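Local coordinates for protein glutaconate CoA-transferase subunit A (Acidaminococcus fermentans, PDB 1POI) that transfers coenzyme A from acetyl-CoA to (R)-2-hydroxyglutarate and related acids such as glutaconate, a step in the bacterial breakdown of glutamate, at residues A[57-62]-A[274-279]; A[74-79]-A[261-266]; A[282-287]-A[291-296]. All blocks are in the same frame, centred on the assembly; numbering follows the deposited sequence.

Overall arrangement
Starting from the N terminus, helix 55-62 gives contact 1 its first segment, and the loop beyond strand 73-74 gives contact 2 its first. The chain then supplies the remaining four strands of the parallel sheet before returning as helix 257-266, whose residues 261-266 close contact 2. Helix 270-282 follows directly and closes contact 1 through residues 274-279, so the loop of contact 2 lies wholly within that of contact 1. Contact 3 comes afterwards, in series: it joins the turn leaving helix 270-282 to helix 287-294. Contacts 1 and 2 touch through Tyr263, contacts 1 and 3 through a Glu279-Lys293 salt bridge. Together they fasten the C-terminal helices to one another and to earlier parts of the fold.

Contact 1: A[57-62]-A[274-279]; sequences WDMLIG and DAFCKE
Met59 reaches across from helix 55-62 and sets its terminal methyl against both Phe276 and Cys277 of helix 270-282. The two backbones stay well apart, with 8.4 Å between Met59 CA and Cys277 CA, and Met59 is the side chain of helix 55-62 that goes out to meet the pair. CB of Met59 does not aim at the other helix. The chain runs out extended as far as SD, then bends at chi3 (80°), and this last turn brings CE against its partners.

The methyl meets the Phe276 ring at its edge, in the plane of the ring, with CE 3.9 Å from Phe276 CE1. The two side chains cross at about a right angle, and CE meets the rim, not a face. Phe276 projects its ring from the opposing helix with CG anti to the backbone N (chi1 166°). The next residue, Cys277, also points at helix 55-62, and its SG comes within 4.1 Å of Met59 CE. All three side chains are buried, and no hydrogen bond links the segments; the contact is apolar.

Other aromatic groups lie around it. Met59 also touches Phe36 of helix 32-40 and Tyr263 of helix 257-266, while Phe276 meets Trp280 and makes an edge-to-face pair with Tyr263. This is layer packing of an open alpha/beta fold: helix 55-62 lies in the beta-alpha-beta connection between the parallel, adjacent strands 46-49 and 66-71, and helix 270-282, from the C-terminal part of the chain, packs against it.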
# COMPACT_ATOMS: atom_id res chain seq x y z
N TRP A 57 -26.10 19.74 14.06
CA TRP A 57 -27.11 19.91 15.08
C TRP A 57 -27.66 21.32 15.07
O TRP A 57 -28.77 21.56 15.55
CB TRP A 57 -26.59 19.53 16.46
CG TRP A 57 -26.60 18.05 16.66
CD1 TRP A 57 -25.56 17.19 16.45
CD2 TRP A 57 -27.74 17.24 17.00
NE1 TRP A 57 -25.98 15.89 16.63
CE2 TRP A 57 -27.31 15.89 16.97
CE3 TRP A 57 -29.07 17.52 17.33
CZ2 TRP A 57 -28.18 14.81 17.25
CZ3 TRP A 57 -29.93 16.46 17.61
CH2 TRP A 57 -29.48 15.12 17.57
N ASP A 58 -26.92 22.27 14.52
CA ASP A 58 -27.41 23.64 14.47
C ASP A 58 -28.56 23.70 13.50
O ASP A 58 -29.59 24.30 13.79
CB ASP A 58 -26.35 24.60 14.00
CG ASP A 58 -26.63 26.01 14.44
OD1 ASP A 58 -26.82 26.20 15.65
OD2 ASP A 58 -26.65 26.94 13.59
N MET A 59 -28.39 23.08 12.35
CA MET A 59 -29.45 23.11 11.37
C MET A 59 -30.73 22.47 11.90
O MET A 59 -31.81 23.06 11.77
CB MET A 59 -28.96 22.51 10.07
CG MET A 59 -27.86 23.35 9.43
SD MET A 59 -27.40 22.69 7.85
CE MET A 59 -28.67 23.30 6.84
N LEU A 60 -30.62 21.33 12.58
CA LEU A 60 -31.78 20.65 13.15
C LEU A 60 -32.46 21.54 14.20
O LEU A 60 -33.67 21.74 14.16
CB LEU A 60 -31.36 19.31 13.79
CG LEU A 60 -30.82 18.23 12.86
CD1 LEU A 60 -30.32 17.02 13.66
CD2 LEU A 60 -31.88 17.83 11.83
N ILE A 61 -31.67 22.08 15.13
CA ILE A 61 -32.21 22.95 16.18
C ILE A 61 -32.94 24.16 15.58
O ILE A 61 -34.13 24.36 15.85
CB ILE A 61 -31.10 23.45 17.10
CG1 ILE A 61 -30.48 22.28 17.86
CG2 ILE A 61 -31.63 24.47 18.07
CD1 ILE A 61 -29.30 22.68 18.68
N GLY A 62 -32.23 24.95 14.78
CA GLY A 62 -32.81 26.12 14.15
C GLY A 62 -34.07 25.81 13.37
O GLY A 62 -34.95 26.66 13.28
N ASP A 274 -33.38 30.77 7.53
CA ASP A 274 -34.46 30.10 6.81
C ASP A 274 -34.32 30.29 5.33
O ASP A 274 -34.64 29.38 4.55
CB ASP A 274 -35.82 30.61 7.29
CG ASP A 274 -36.14 30.18 8.71
OD1 ASP A 274 -35.97 28.97 9.00
OD2 ASP A 274 -36.54 31.05 9.51
N ALA A 275 -33.85 31.47 4.95
CA ALA A 275 -33.62 31.82 3.55
C ALA A 275 -32.56 30.87 2.99
O ALA A 275 -32.75 30.26 1.93
CB ALA A 275 -33.15 33.25 3.45
N PHE A 276 -31.46 30.74 3.75
CA PHE A 276 -30.36 29.86 3.41
C PHE A 276 -30.87 28.44 3.24
O PHE A 276 -30.58 27.78 2.24
CB PHE A 276 -29.32 29.88 4.52
CG PHE A 276 -28.32 28.76 4.42
CD1 PHE A 276 -28.58 27.51 5.00
CD2 PHE A 276 -27.12 28.94 3.72
CE1 PHE A 276 -27.68 26.47 4.88
CE2 PHE A 276 -26.20 27.91 3.58
CZ PHE A 276 -26.48 26.66 4.17
N CYS A 277 -31.61 27.96 4.24
CA CYS A 277 -32.15 26.61 4.17
C CYS A 277 -33.06 26.38 2.99
O CYS A 277 -33.01 25.31 2.38
CB CYS A 277 -32.86 26.20 5.45
SG CYS A 277 -31.80 25.99 6.87
N LYS A 278 -33.91 27.35 2.66
CA LYS A 278 -34.80 27.16 1.52
C LYS A 278 -34.02 26.90 0.21
O LYS A 278 -34.43 26.07 -0.60
CB LYS A 278 -35.76 28.33 1.33
CG LYS A 278 -36.66 28.08 0.14
CD LYS A 278 -37.73 29.12 -0.07
CE LYS A 278 -38.56 28.71 -1.28
NZ LYS A 278 -39.85 29.43 -1.38
N GLU A 279 -32.89 27.59 0.04
CA GLU A 279 -32.05 27.46 -1.14
C GLU A 279 -31.22 26.19 -1.20
O GLU A 279 -31.24 25.47 -2.20
CB GLU A 279 -31.12 28.65 -1.23
CG GLU A 279 -30.11 28.58 -2.36
CD GLU A 279 -29.10 29.71 -2.29
OE1 GLU A 279 -29.05 30.39 -1.25
OE2 GLU A 279 -28.36 29.92 -3.28

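Contact 2: A[74-79]-A[261-266]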
# COMPACT_ATOMS: atom_id res chain seq x y z
N THR A 74 -21.05 22.80 21.12
CA THR A 74 -21.67 23.04 19.80
C THR A 74 -21.10 24.27 19.09
O THR A 74 -21.47 25.40 19.40
CB THR A 74 -23.21 23.22 19.90
OG1 THR A 74 -23.72 22.35 20.91
CG2 THR A 74 -23.87 22.87 18.58
N ALA A 75 -20.26 24.04 18.08
CA ALA A 75 -19.62 25.12 17.33
C ALA A 75 -19.03 24.61 16.05
O ALA A 75 -18.49 23.52 16.02
CB ALA A 75 -18.51 25.74 18.14
N ASN A 76 -19.13 25.39 14.98
CA ASN A 76 -18.53 24.99 13.73
C ASN A 76 -17.08 25.49 13.94
O ASN A 76 -16.65 26.49 13.35
CB ASN A 76 -19.24 25.67 12.57
CG ASN A 76 -19.90 24.68 11.62
OD1 ASN A 76 -19.57 23.50 11.61
ND2 ASN A 76 -20.84 25.16 10.84
N SER A 77 -16.39 24.83 14.87
CA SER A 77 -15.03 25.14 15.30
C SER A 77 -14.14 25.79 14.25
O SER A 77 -13.91 25.23 13.18
CB SER A 77 -14.36 23.86 15.82
OG SER A 77 -15.24 23.08 16.60
N GLY A 78 -13.64 26.98 14.58
CA GLY A 78 -12.78 27.72 13.66
C GLY A 78 -13.57 28.81 12.97
O GLY A 78 -13.17 29.97 13.02
N VAL A 79 -14.68 28.44 12.34
CA VAL A 79 -15.55 29.38 11.67
C VAL A 79 -16.56 30.00 12.66
O VAL A 79 -16.55 31.21 12.88
CB VAL A 79 -16.26 28.70 10.51
CG1 VAL A 79 -17.15 29.70 9.79
CG2 VAL A 79 -15.21 28.11 9.56
N LYS A 261 -18.18 29.89 6.06
CA LYS A 261 -18.23 31.30 6.45
C LYS A 261 -19.58 31.90 6.11
O LYS A 261 -20.08 32.76 6.83
CB LYS A 261 -17.11 32.10 5.78
CG LYS A 261 -15.71 31.79 6.30
CD LYS A 261 -14.84 33.02 6.23
CE LYS A 261 -13.35 32.66 6.22
NZ LYS A 261 -12.90 32.06 4.92
N VAL A 262 -20.15 31.45 5.00
CA VAL A 262 -21.47 31.91 4.57
C VAL A 262 -22.42 31.55 5.69
O VAL A 262 -23.05 32.42 6.28
CB VAL A 262 -21.93 31.19 3.30
CG1 VAL A 262 -23.32 31.59 2.95
CG2 VAL A 262 -20.99 31.49 2.16
N TYR A 263 -22.45 30.26 6.02
CA TYR A 263 -23.30 29.74 7.08
C TYR A 263 -23.08 30.52 8.39
O TYR A 263 -24.05 30.82 9.09
CB TYR A 263 -23.06 28.24 7.29
CG TYR A 263 -24.02 27.60 8.28
CD1 TYR A 263 -25.27 27.14 7.87
CD2 TYR A 263 -23.72 27.56 9.64
CE1 TYR A 263 -26.20 26.67 8.79
CE2 TYR A 263 -24.64 27.09 10.58
CZ TYR A 263 -25.88 26.64 10.14
OH TYR A 263 -26.79 26.18 11.05
N ASP A 264 -21.84 30.87 8.71
CA ASP A 264 -21.55 31.59 9.95
C ASP A 264 -22.33 32.89 10.06
O ASP A 264 -22.78 33.25 11.14
CB ASP A 264 -20.07 31.92 10.07
CG ASP A 264 -19.77 32.98 11.15
OD1 ASP A 264 -19.97 32.70 12.35
OD2 ASP A 264 -19.33 34.10 10.81
N LYS A 265 -22.42 33.61 8.95
CA LYS A 265 -23.11 34.89 8.96
C LYS A 265 -24.60 34.70 8.76
O LYS A 265 -25.41 35.34 9.43
CB LYS A 265 -22.49 35.84 7.93
CG LYS A 265 -22.66 35.43 6.47
CD LYS A 265 -23.65 36.34 5.76
CE LYS A 265 -24.02 35.80 4.37
NZ LYS A 265 -25.21 36.53 3.80
N VAL A 266 -24.96 33.83 7.83
CA VAL A 266 -26.34 33.52 7.54
C VAL A 266 -27.11 33.13 8.82
O VAL A 266 -28.15 33.71 9.13
CB VAL A 266 -26.40 32.37 6.55
CG1 VAL A 266 -27.74 31.72 6.59
CG2 VAL A 266 -26.12 32.89 5.15
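Asp264 OD1 is gripped twice from just beyond residues 74-79, by a hydrogen bond with Thr80 OG1 and a salt bridge with Arg84 NH2, while the methylene of the same side chain rests on Val79. Those two partners lie close together in sequence, so a single carboxylate oxygen ties the end of the loop and the start of helix 84-92 to helix 257-266. The arginine would probably favour the ionised form of the acid.

Apart from the carboxylate, the contact round Val79 is apolar. Val79 CG1 stands 3.7 Å from Asp264 CB and 3.9 Å from Lys261 CA, so this one methyl settles onto the helix surface between residues one turn apart. It is put there by the first torsion of the valine, which sets CG1 anti to the backbone N (chi1 -179°). Lys261 adds only the foot of its long chain, with its CG 4.3 Å from Val79 CG1.

At the buried end, Asn76 brings ND2 to 3.9 Å from Tyr263 CD2. The amide and ring planes stand 82° apart, and the approach is oblique, without a hydrogen bond between the pair. Asn76 is the centre of an inverse gamma turn, where the chain swings sharply, and its side chain points at the helix from there. The hydroxyl of Tyr263 passes on beyond the amide to hydrogen-bond with Asp58 OD2.

The loop thus runs from strand 73-74 to helix 84-92 with helix 257-266 along one flank. Ala75 and Ser77 pack on polar side chains of a different protein chain of the assembly, and helix 270-282 adjoins Tyr263 through Phe273.

Contact 3: A[282-287]-A[291-296]; sequences FDLKDH and LNKLGA
Leu284 is the first residue of 282-287 to touch the following helix: its CD2 lies 4.3 Å from Lys293 CD, methyl against the aliphatic part of the lysine. The charged end of Lys293 goes back to helix 270-282, where NZ makes a salt bridge with Glu279 OE2 and a cation-pi contact with Trp280. Two residues on, Asp286 takes the N-cap position of helix 287-294, its OD1 accepting from Glu289 N.

His287 then makes the main contact. Its carbonyl O receives the helical bond from Leu291 N at 3.0 Å, with an N-H...O angle of 159°. The imidazole lies beside the same leucine. With CG anti to the backbone N (chi1 -169°), the ring comes up against the end of the isobutyl group: His287 NE2 stands 3.8 Å from Leu291 CD2, and His287 CD2 4.0 Å from Leu291 CD1. The leucine branches approach the ring obliquely. NE2 has its polar partner in Pro241 O, a bond that helps to hold the ring's rotation. An alanine in place of Leu291 lacks CG and both methyls, which would probably leave the imidazole without this apolar contact and open a gap beside Leu299.

Leu291 also touches Tyr242 and Leu299, and Thr297 of the second subunit, another copy of this protein, whose Thr297 N also bonds to Asn292 OD1. The turn therefore carries the chain from helix 270-282 into helix 287-294; helix 296-300 packs on Leu291 and Leu294 through Leu299, and the second subunit meets this end of helix 287-294 at Leu291 and Asn292.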
# COMPACT_ATOMS: atom_id res chain seq x y z
N PHE A 282 -34.30 22.73 1.29
CA PHE A 282 -35.65 22.53 0.81
C PHE A 282 -35.88 22.64 -0.68
O PHE A 282 -36.69 21.90 -1.24
CB PHE A 282 -36.60 23.40 1.60
CG PHE A 282 -36.45 23.23 3.09
CD1 PHE A 282 -36.75 22.00 3.70
CD2 PHE A 282 -35.97 24.27 3.89
CE1 PHE A 282 -36.56 21.82 5.06
CE2 PHE A 282 -35.77 24.09 5.27
CZ PHE A 282 -36.07 22.86 5.86
N ASP A 283 -35.15 23.53 -1.35
CA ASP A 283 -35.31 23.68 -2.78
C ASP A 283 -34.64 22.62 -3.64
O ASP A 283 -35.00 22.48 -4.81
CB ASP A 283 -34.87 25.07 -3.23
CG ASP A 283 -35.99 26.11 -3.12
OD1 ASP A 283 -37.19 25.74 -3.24
OD2 ASP A 283 -35.67 27.30 -2.92
N LEU A 284 -33.71 21.84 -3.08
CA LEU A 284 -33.01 20.82 -3.87
C LEU A 284 -33.62 19.43 -3.73
O LEU A 284 -33.82 18.95 -2.62
CB LEU A 284 -31.53 20.80 -3.51
CG LEU A 284 -30.89 22.19 -3.45
CD1 LEU A 284 -29.43 22.08 -3.07
CD2 LEU A 284 -31.01 22.85 -4.79
N LYS A 285 -33.88 18.77 -4.86
CA LYS A 285 -34.48 17.43 -4.91
C LYS A 285 -33.66 16.30 -4.31
O LYS A 285 -34.21 15.32 -3.81
CB LYS A 285 -34.81 17.06 -6.35
CG LYS A 285 -35.52 15.73 -6.50
CD LYS A 285 -35.55 15.24 -7.94
CE LYS A 285 -36.16 13.83 -8.03
NZ LYS A 285 -36.09 13.21 -9.40
N ASP A 286 -32.34 16.39 -4.43
CA ASP A 286 -31.47 15.35 -3.90
C ASP A 286 -30.03 15.83 -3.82
O ASP A 286 -29.72 16.95 -4.24
CB ASP A 286 -31.56 14.09 -4.76
CG ASP A 286 -31.26 14.36 -6.20
OD1 ASP A 286 -30.81 15.47 -6.50
OD2 ASP A 286 -31.46 13.45 -7.04
N HIS A 287 -29.15 14.97 -3.31
CA HIS A 287 -27.74 15.29 -3.12
C HIS A 287 -27.02 15.65 -4.43
O HIS A 287 -26.17 16.55 -4.46
CB HIS A 287 -27.01 14.16 -2.39
CG HIS A 287 -25.63 14.53 -1.94
ND1 HIS A 287 -25.40 15.50 -0.99
CD2 HIS A 287 -24.42 14.03 -2.27
CE1 HIS A 287 -24.10 15.58 -0.76
NE2 HIS A 287 -23.48 14.69 -1.52
N LEU A 291 -24.45 18.81 -5.28
CA LEU A 291 -23.12 18.75 -5.89
C LEU A 291 -23.04 19.64 -7.11
O LEU A 291 -22.09 20.42 -7.28
CB LEU A 291 -22.76 17.30 -6.25
CG LEU A 291 -22.65 16.37 -5.04
CD1 LEU A 291 -22.27 14.99 -5.50
CD2 LEU A 291 -21.64 16.90 -4.01
N ASN A 292 -24.06 19.55 -7.95
CA ASN A 292 -24.09 20.34 -9.16
C ASN A 292 -24.17 21.83 -8.87
O ASN A 292 -23.47 22.63 -9.48
CB ASN A 292 -25.18 19.83 -10.07
CG ASN A 292 -24.76 18.59 -10.81
OD1 ASN A 292 -23.58 18.24 -10.81
ND2 ASN A 292 -25.69 17.91 -11.45
N LYS A 293 -24.95 22.18 -7.85
CA LYS A 293 -25.09 23.57 -7.46
C LYS A 293 -23.70 24.09 -7.14
O LYS A 293 -23.33 25.17 -7.58
CB LYS A 293 -25.99 23.68 -6.22
CG LYS A 293 -26.21 25.08 -5.72
CD LYS A 293 -27.69 25.46 -5.68
CE LYS A 293 -27.86 26.94 -5.38
NZ LYS A 293 -27.22 27.31 -4.07
N LEU A 294 -22.94 23.32 -6.38
CA LEU A 294 -21.58 23.67 -6.01
C LEU A 294 -20.67 23.81 -7.23
O LEU A 294 -19.90 24.78 -7.33
CB LEU A 294 -20.99 22.63 -5.06
CG LEU A 294 -21.54 22.68 -3.64
CD1 LEU A 294 -20.97 21.55 -2.87
CD2 LEU A 294 -21.22 24.01 -2.98
N GLY A 295 -20.76 22.88 -8.17
CA GLY A 295 -19.94 22.97 -9.36
C GLY A 295 -18.70 22.11 -9.24
O GLY A 295 -18.13 21.99 -8.15
N ALA A 296 -18.27 21.57 -10.39
CA ALA A 296 -17.11 20.68 -10.52
C ALA A 296 -15.82 21.20 -9.91
O ALA A 296 -15.40 20.71 -8.87
CB ALA A 296 -16.88 20.31 -11.98